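Local structure of orotidine-5-phosphate decarboxylase/orotate phosphoribosyltransferase, putative (Ompdcase-oprtase, putative) (Leishmania infantum, 3QW3) at residues A[150-155]-A[159-164]; A[211-216]-A[249-254]; A[229-234]-A[238-243]. The protein probably catalyses the decarboxylation of orotidine 5'-phosphate to UMP, this chain being the decarboxylase domain of a bifunctional UMP synthase. All coordinates share one frame; numbering follows the deposited sequence.

Interaction 1 (A[150-155]-A[159-164]). With SO4 (sulfate ion), chain F.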
# COMPACT_ATOMS: atom_id res chain seq x y z
N GLY A 150 -10.90 19.52 -12.97
CA GLY A 150 -11.02 20.34 -14.18
C GLY A 150 -11.92 19.67 -15.20
O GLY A 150 -13.08 19.38 -14.92
N ASP A 151 -11.37 19.40 -16.38
CA ASP A 151 -12.13 18.76 -17.46
C ASP A 151 -11.77 17.29 -17.63
O ASP A 151 -11.93 16.73 -18.72
N ARG A 152 -11.29 16.65 -16.56
CA ARG A 152 -10.93 15.23 -16.61
C ARG A 152 -11.10 14.52 -15.27
O ARG A 152 -11.26 15.17 -14.24
CB ARG A 152 -9.51 15.05 -17.16
CG ARG A 152 -8.40 15.56 -16.26
CD ARG A 152 -7.27 16.15 -17.09
NE ARG A 152 -6.01 16.18 -16.35
CZ ARG A 152 -5.66 17.12 -15.48
NH1 ARG A 152 -6.47 18.14 -15.21
NH2 ARG A 152 -4.49 17.04 -14.87
N TYR A 153 -11.07 13.20 -15.30
CA TYR A 153 -11.17 12.39 -14.09
C TYR A 153 -9.83 12.33 -13.37
O TYR A 153 -8.77 12.51 -13.99
CB TYR A 153 -11.62 10.97 -14.44
CG TYR A 153 -13.00 10.90 -15.06
CD1 TYR A 153 -14.14 11.11 -14.29
CD2 TYR A 153 -13.16 10.63 -16.42
CE1 TYR A 153 -15.41 11.04 -14.85
CE2 TYR A 153 -14.43 10.57 -17.00
CZ TYR A 153 -15.55 10.77 -16.20
OH TYR A 153 -16.81 10.71 -16.76
N LEU A 154 -9.86 12.08 -12.06
CA LEU A 154 -8.62 11.93 -11.29
C LEU A 154 -7.70 10.89 -11.92
O LEU A 154 -6.48 11.08 -11.96
CB LEU A 154 -8.90 11.57 -9.82
CG LEU A 154 -7.66 11.31 -8.94
CD1 LEU A 154 -6.84 12.58 -8.75
CD2 LEU A 154 -8.01 10.69 -7.59
N TYR A 155 -8.26 9.79 -12.43
CA TYR A 155 -7.43 8.75 -13.02
C TYR A 155 -6.69 9.21 -14.27
O TYR A 155 -5.57 8.77 -14.53
CB TYR A 155 -8.20 7.44 -13.24
CG TYR A 155 -9.26 7.44 -14.32
CD1 TYR A 155 -10.61 7.55 -14.00
CD2 TYR A 155 -8.92 7.28 -15.67
CE1 TYR A 155 -11.59 7.53 -14.98
CE2 TYR A 155 -9.89 7.26 -16.66
CZ TYR A 155 -11.23 7.38 -16.30
OH TYR A 155 -12.21 7.36 -17.27
N ALA A 159 -2.64 9.32 -14.89
CA ALA A 159 -2.05 8.85 -16.15
C ALA A 159 -1.11 9.88 -16.78
O ALA A 159 -0.02 9.52 -17.25
CB ALA A 159 -3.16 8.45 -17.14
N GLU A 160 -1.51 11.15 -16.76
CA GLU A 160 -0.68 12.25 -17.29
C GLU A 160 0.63 12.40 -16.53
O GLU A 160 1.70 12.53 -17.13
CB GLU A 160 -1.45 13.58 -17.25
CG GLU A 160 -2.60 13.69 -18.22
CD GLU A 160 -3.24 15.07 -18.17
OE1 GLU A 160 -3.38 15.64 -17.07
OE2 GLU A 160 -3.60 15.60 -19.25
N ARG A 161 0.54 12.40 -15.20
CA ARG A 161 1.72 12.46 -14.35
C ARG A 161 2.67 11.31 -14.65
O ARG A 161 3.88 11.51 -14.75
CB ARG A 161 1.31 12.40 -12.88
CG ARG A 161 1.22 13.75 -12.23
CD ARG A 161 0.30 13.70 -11.02
NE ARG A 161 0.10 15.03 -10.45
CZ ARG A 161 -0.77 15.93 -10.89
NH1 ARG A 161 -1.55 15.66 -11.93
NH2 ARG A 161 -0.86 17.10 -10.28
N ALA A 162 2.11 10.11 -14.80
CA ALA A 162 2.90 8.91 -15.02
C ALA A 162 3.64 8.95 -16.35
O ALA A 162 4.82 8.64 -16.40
CB ALA A 162 2.01 7.68 -14.92
N GLU A 163 2.94 9.34 -17.42
CA GLU A 163 3.55 9.46 -18.75
C GLU A 163 4.53 10.63 -18.79
O GLU A 163 5.55 10.57 -19.49
CB GLU A 163 2.45 9.64 -19.82
CG GLU A 163 2.95 9.81 -21.27
CD GLU A 163 3.35 8.51 -21.96
OE1 GLU A 163 2.68 7.47 -21.78
OE2 GLU A 163 4.35 8.53 -22.71
N GLY A 164 4.23 11.68 -18.03
CA GLY A 164 5.02 12.90 -18.00
C GLY A 164 6.12 12.90 -16.94
O GLY A 164 7.09 12.17 -17.06
S SO4 F . -2.56 19.39 -12.84
O1 SO4 F . -2.48 20.67 -12.14
O2 SO4 F . -1.53 19.33 -13.88
O3 SO4 F . -2.34 18.31 -11.89
O4 SO4 F . -3.88 19.23 -13.43

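Interaction 2 (A[211-216]-A[249-254])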
# COMPACT_ATOMS: atom_id res chain seq x y z
N SER A 211 -10.95 -4.40 -24.62
CA SER A 211 -9.81 -3.95 -23.81
C SER A 211 -8.56 -3.74 -24.66
O SER A 211 -7.90 -2.70 -24.55
CB SER A 211 -9.52 -4.95 -22.69
OG SER A 211 -10.67 -5.15 -21.88
N LEU A 212 -8.25 -4.72 -25.50
CA LEU A 212 -7.08 -4.64 -26.37
C LEU A 212 -7.21 -3.53 -27.40
O LEU A 212 -6.26 -2.79 -27.65
CB LEU A 212 -6.81 -5.99 -27.04
CG LEU A 212 -6.28 -7.08 -26.10
CD1 LEU A 212 -6.42 -8.48 -26.70
CD2 LEU A 212 -4.83 -6.81 -25.70
N ASP A 213 -8.39 -3.40 -28.00
CA ASP A 213 -8.65 -2.31 -28.95
C ASP A 213 -8.44 -0.94 -28.32
O ASP A 213 -7.90 -0.03 -28.96
CB ASP A 213 -10.07 -2.42 -29.52
CG ASP A 213 -10.20 -3.53 -30.55
OD1 ASP A 213 -9.19 -4.18 -30.89
OD2 ASP A 213 -11.33 -3.74 -31.02
N ALA A 214 -8.85 -0.79 -27.07
CA ALA A 214 -8.74 0.48 -26.37
C ALA A 214 -7.33 0.76 -25.87
O ALA A 214 -6.86 1.90 -25.91
CB ALA A 214 -9.72 0.53 -25.21
N GLY A 215 -6.65 -0.29 -25.41
CA GLY A 215 -5.41 -0.14 -24.65
C GLY A 215 -4.09 -0.43 -25.34
O GLY A 215 -3.04 0.02 -24.86
N LEU A 216 -4.11 -1.19 -26.44
CA LEU A 216 -2.87 -1.46 -27.16
C LEU A 216 -2.24 -0.20 -27.75
O LEU A 216 -2.94 0.72 -28.18
CB LEU A 216 -3.07 -2.51 -28.26
CG LEU A 216 -3.27 -3.97 -27.83
CD1 LEU A 216 -3.67 -4.83 -29.03
CD2 LEU A 216 -2.01 -4.54 -27.16
N ASN A 249 -2.98 -12.78 -29.18
CA ASN A 249 -2.15 -12.57 -30.37
C ASN A 249 -2.96 -12.44 -31.66
O ASN A 249 -2.61 -11.64 -32.52
CB ASN A 249 -1.11 -13.68 -30.51
CG ASN A 249 0.03 -13.56 -29.49
OD1 ASN A 249 0.21 -12.51 -28.85
ND2 ASN A 249 0.80 -14.62 -29.36
N ALA A 250 -4.02 -13.23 -31.79
CA ALA A 250 -4.88 -13.14 -32.97
C ALA A 250 -5.48 -11.74 -33.12
O ALA A 250 -5.57 -11.21 -34.23
CB ALA A 250 -5.98 -14.22 -32.92
N ILE A 251 -5.87 -11.14 -31.99
CA ILE A 251 -6.37 -9.76 -31.98
C ILE A 251 -5.25 -8.77 -32.34
O ILE A 251 -5.46 -7.86 -33.15
CB ILE A 251 -7.06 -9.42 -30.63
CG1 ILE A 251 -8.33 -10.28 -30.46
CG2 ILE A 251 -7.41 -7.93 -30.53
CD1 ILE A 251 -8.84 -10.40 -29.01
N ARG A 252 -4.07 -8.96 -31.77
CA ARG A 252 -2.91 -8.12 -32.09
C ARG A 252 -2.57 -8.17 -33.58
O ARG A 252 -2.28 -7.14 -34.19
CB ARG A 252 -1.67 -8.54 -31.28
CG ARG A 252 -1.78 -8.43 -29.75
CD ARG A 252 -0.62 -9.17 -29.08
NE ARG A 252 0.63 -8.41 -29.20
CZ ARG A 252 1.84 -8.88 -28.90
NH1 ARG A 252 2.02 -10.13 -28.47
NH2 ARG A 252 2.89 -8.09 -29.04
N PHE A 253 -2.59 -9.38 -34.16
CA PHE A 253 -2.22 -9.58 -35.57
C PHE A 253 -3.20 -8.92 -36.55
O PHE A 253 -2.80 -8.45 -37.62
CB PHE A 253 -2.17 -11.08 -35.92
CG PHE A 253 -0.96 -11.82 -35.40
CD1 PHE A 253 0.31 -11.26 -35.45
CD2 PHE A 253 -1.10 -13.12 -34.91
CE1 PHE A 253 1.42 -11.97 -34.99
CE2 PHE A 253 0.01 -13.83 -34.44
CZ PHE A 253 1.27 -13.25 -34.49
N ALA A 254 -4.48 -8.93 -36.18
CA ALA A 254 -5.54 -8.43 -37.05
C ALA A 254 -5.37 -6.95 -37.35
O ALA A 254 -5.00 -6.17 -36.47
CB ALA A 254 -6.91 -8.69 -36.41

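Interaction 3 (A[229-234]-A[238-243]). With SO4 (sulfate ion), chain E; SO4 (sulfate ion), chain C.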
# COMPACT_ATOMS: atom_id res chain seq x y z
N ARG A 229 -7.87 -16.50 -11.56
CA ARG A 229 -8.83 -17.60 -11.41
C ARG A 229 -9.11 -18.35 -12.70
O ARG A 229 -9.23 -19.58 -12.70
N GLY A 230 -9.21 -17.61 -13.81
CA GLY A 230 -9.44 -18.20 -15.13
C GLY A 230 -8.41 -19.23 -15.56
O GLY A 230 -8.69 -20.06 -16.43
N LEU A 231 -7.22 -19.18 -14.96
CA LEU A 231 -6.15 -20.14 -15.23
C LEU A 231 -5.99 -21.16 -14.11
O LEU A 231 -6.02 -22.36 -14.35
CB LEU A 231 -4.81 -19.43 -15.45
CG LEU A 231 -4.55 -18.73 -16.77
CD1 LEU A 231 -3.21 -18.00 -16.71
CD2 LEU A 231 -4.55 -19.72 -17.91
N ALA A 232 -5.82 -20.66 -12.88
CA ALA A 232 -5.54 -21.52 -11.73
C ALA A 232 -6.66 -22.52 -11.49
O ALA A 232 -6.40 -23.65 -11.07
CB ALA A 232 -5.28 -20.67 -10.48
N ARG A 233 -7.89 -22.12 -11.77
CA ARG A 233 -9.06 -22.96 -11.53
C ARG A 233 -9.64 -23.60 -12.80
O ARG A 233 -10.69 -24.25 -12.75
CB ARG A 233 -10.14 -22.20 -10.74
CG ARG A 233 -9.68 -21.78 -9.34
CD ARG A 233 -10.85 -21.66 -8.37
NE ARG A 233 -11.63 -20.43 -8.58
N ALA A 234 -8.97 -23.42 -13.93
CA ALA A 234 -9.35 -24.11 -15.16
C ALA A 234 -9.04 -25.60 -15.04
O ALA A 234 -8.04 -25.97 -14.42
CB ALA A 234 -8.63 -23.51 -16.36
N ARG A 238 -2.79 -25.57 -18.52
CA ARG A 238 -1.87 -25.55 -19.66
C ARG A 238 -2.59 -25.14 -20.95
O ARG A 238 -2.16 -24.22 -21.64
CB ARG A 238 -1.16 -26.90 -19.82
CG ARG A 238 -0.20 -26.98 -21.00
CD ARG A 238 0.66 -28.24 -20.95
NE ARG A 238 2.06 -27.94 -20.64
CZ ARG A 238 2.71 -28.32 -19.54
NH1 ARG A 238 2.09 -29.03 -18.60
NH2 ARG A 238 3.98 -27.99 -19.37
N ALA A 239 -3.70 -25.81 -21.25
CA ALA A 239 -4.49 -25.51 -22.45
C ALA A 239 -5.13 -24.13 -22.36
O ALA A 239 -5.28 -23.44 -23.38
CB ALA A 239 -5.56 -26.58 -22.68
N ALA A 240 -5.51 -23.74 -21.15
CA ALA A 240 -6.12 -22.43 -20.90
C ALA A 240 -5.16 -21.29 -21.23
O ALA A 240 -5.56 -20.31 -21.85
CB ALA A 240 -6.60 -22.33 -19.45
N ALA A 241 -3.91 -21.43 -20.80
CA ALA A 241 -2.91 -20.40 -21.03
C ALA A 241 -2.58 -20.31 -22.52
O ALA A 241 -2.46 -19.21 -23.07
CB ALA A 241 -1.66 -20.66 -20.20
N LYS A 242 -2.45 -21.47 -23.16
CA LYS A 242 -2.22 -21.52 -24.60
C LYS A 242 -3.33 -20.79 -25.34
O LYS A 242 -3.05 -19.93 -26.18
CB LYS A 242 -2.10 -22.98 -25.07
CG LYS A 242 -1.78 -23.13 -26.56
CD LYS A 242 -1.58 -24.61 -26.93
CE LYS A 242 -1.03 -24.78 -28.35
NZ LYS A 242 -2.01 -24.39 -29.40
N GLU A 243 -4.58 -21.11 -25.02
CA GLU A 243 -5.74 -20.50 -25.69
C GLU A 243 -5.81 -18.99 -25.48
O GLU A 243 -6.03 -18.24 -26.43
CB GLU A 243 -7.04 -21.18 -25.25
CG GLU A 243 -8.31 -20.53 -25.82
CD GLU A 243 -9.57 -21.35 -25.56
OE1 GLU A 243 -10.68 -20.78 -25.60
OE2 GLU A 243 -9.45 -22.57 -25.34
S SO4 E . -9.38 -13.43 -12.67
O1 SO4 E . -10.49 -12.48 -12.65
O2 SO4 E . -8.22 -12.79 -13.29
O3 SO4 E . -9.05 -13.83 -11.30
O4 SO4 E . -9.76 -14.61 -13.45
S SO4 C . 0.10 -30.82 -17.04
O1 SO4 C . -0.42 -29.84 -17.99
O2 SO4 C . 0.56 -32.01 -17.77
O3 SO4 C . 1.22 -30.25 -16.31
O4 SO4 C . -0.96 -31.20 -16.11

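Interaction 1 (A[150-155]-A[159-164])
R152 turns its CG in between its own backbone N and carbonyl carbon (chi1 68°) and bends again at chi2, a course that carries its guanidinium to E160, whose chain reaches out straight beyond CG. The contact belongs to one of the outer helices of the TIM barrel of OMP decarboxylase: Y153 is the N-cap of helix 154-163, and R152 stands just before it. A single carboxylate oxygen takes the arginine, E160 OE1 lying 2.8 Å from R152 NE and 2.8 Å from R152 NH2. Both bonds of this salt bridge are bent and weak, the guanidinium and carboxylate planes being 48° apart. The other oxygen, OE2, forms a salt bridge with R190 of helix 181-190, so one carboxylate serves two arginines, a place suited to glutamate's reach. The i to i+4 helix bond from A159 N to Y155 O is 3.0 Å long. A159 is small enough to lie against C134 of strand 129-135 and L174 of strand 172-176, while the Y155 side chain packs on C134 and on Y113 of the second subunit. R161 NH1 stands 4.4 Å from R152 NH2, and a sulfate ion, probably from the crystallisation liquor, bridges the two cations: R161 NH1 donates to O3 at 2.8 Å, and R152 NH2 to O4 at 2.7 Å with an N-H...O angle of 164°.

Interaction 2 (A[211-216]-A[249-254])
L212 and I251 make the close part of this contact, where helix 208-215 meets the last turns of helix 237-253, two outer helices of the TIM barrel. Their side chains meet at about a right angle, and the leucine places one methyl against both branches of the isoleucine: L212 CD1 lies 3.9 Å from I251 CD1 and 4.0 Å from I251 CG2. I251 can offer both because CG1 stands beside its backbone N (chi1 -66°) while CG2 is anti to that N. The same CG2 also rests 4.0 Å from L212 CB. Leucine and isoleucine suit the spot, since branched apolar chains fill the gap between helices that share no hydrogen bond here.

Looser contacts flank this pair. D213 lies on the solvent side, where OD1 comes no nearer than 4.2 Å to I251 CG2; its carboxylate is engaged instead by K209 through a salt bridge at OD2. Apart from it, L216 CD1 touches R252 CG at 4.1 Å, the leucine meeting only the aliphatic part of the arginine. A bend at chi3 turns the guanidinium away to polar partners: R252 NH1 donates to N249 OD1 at 3.0 Å and also to A11 O, and R252 NE donates to G220 O. The arginine thus serves both as apolar wall and as a tie to the backbone at the end of helix 3-11 and to the loop at G220. Beneath the contact, L212 and L216 both pack on M223 of strand 223-227, L216 and R252 share L15, and S211 and A214 face helix 181-190.

Interaction 3 (A[229-234]-A[238-243])
L231 and A240 bring their CA atoms within 6.1 Å, the closest pair of CA atoms between the segments, and no hydrogen bond joins the short helix 229-232 to the early turns of helix 237-253 here. The L231 side chain does most of the touching. With CG beside the backbone N and anti to the carbonyl carbon (chi1 -76°), it sets its CD2 methyl 3.4 Å from A241 N, 3.7 Å from A240 CB and 3.8 Å from A241 CB. The small alanines let this methyl come right up to the helix backbone. A234 adds a second point, its CB 3.9 Å from A240 CB. This is the end of the TIM barrel's chain path: strand 223-227 leads into helix 229-232, whose first backbone N-H groups bind a sulfate ion, R229 N to O3 at 2.9 Å and G230 N to O4 at 3.1 Å, with S228 N joining them. The arrangement is consistent with the phosphate site common in such barrels. On the outer surface, R238 NH1 makes a weak bond, 2.7 Å, to O1 of a second sulfate. Inward, L231 reaches V18 and A241 reaches L16, both of strand 16-20, while A241 also meets T41 of helix 27-41.

How the interactions relate
From the N terminus, interaction 1 comes first: it spans only three helical residues, tying strand 152-153 to the later turns of helix 154-163, and is complete before interaction 2 opens at helix 208-215. Interaction 2 then spans 32 residues to the C-terminal end of helix 237-253. Nested inside that loop lies interaction 3, which joins helix 229-232 to the beginning of the same long helix, so the final helix is held at both ends, about 20 Å apart between contact centres. Interactions 1 and 3 sit on opposite sides of the chain's centre, about 35 Å apart between centres. None of the three touches another; 2 and 3 come nearest, about 7 Å between closest atoms.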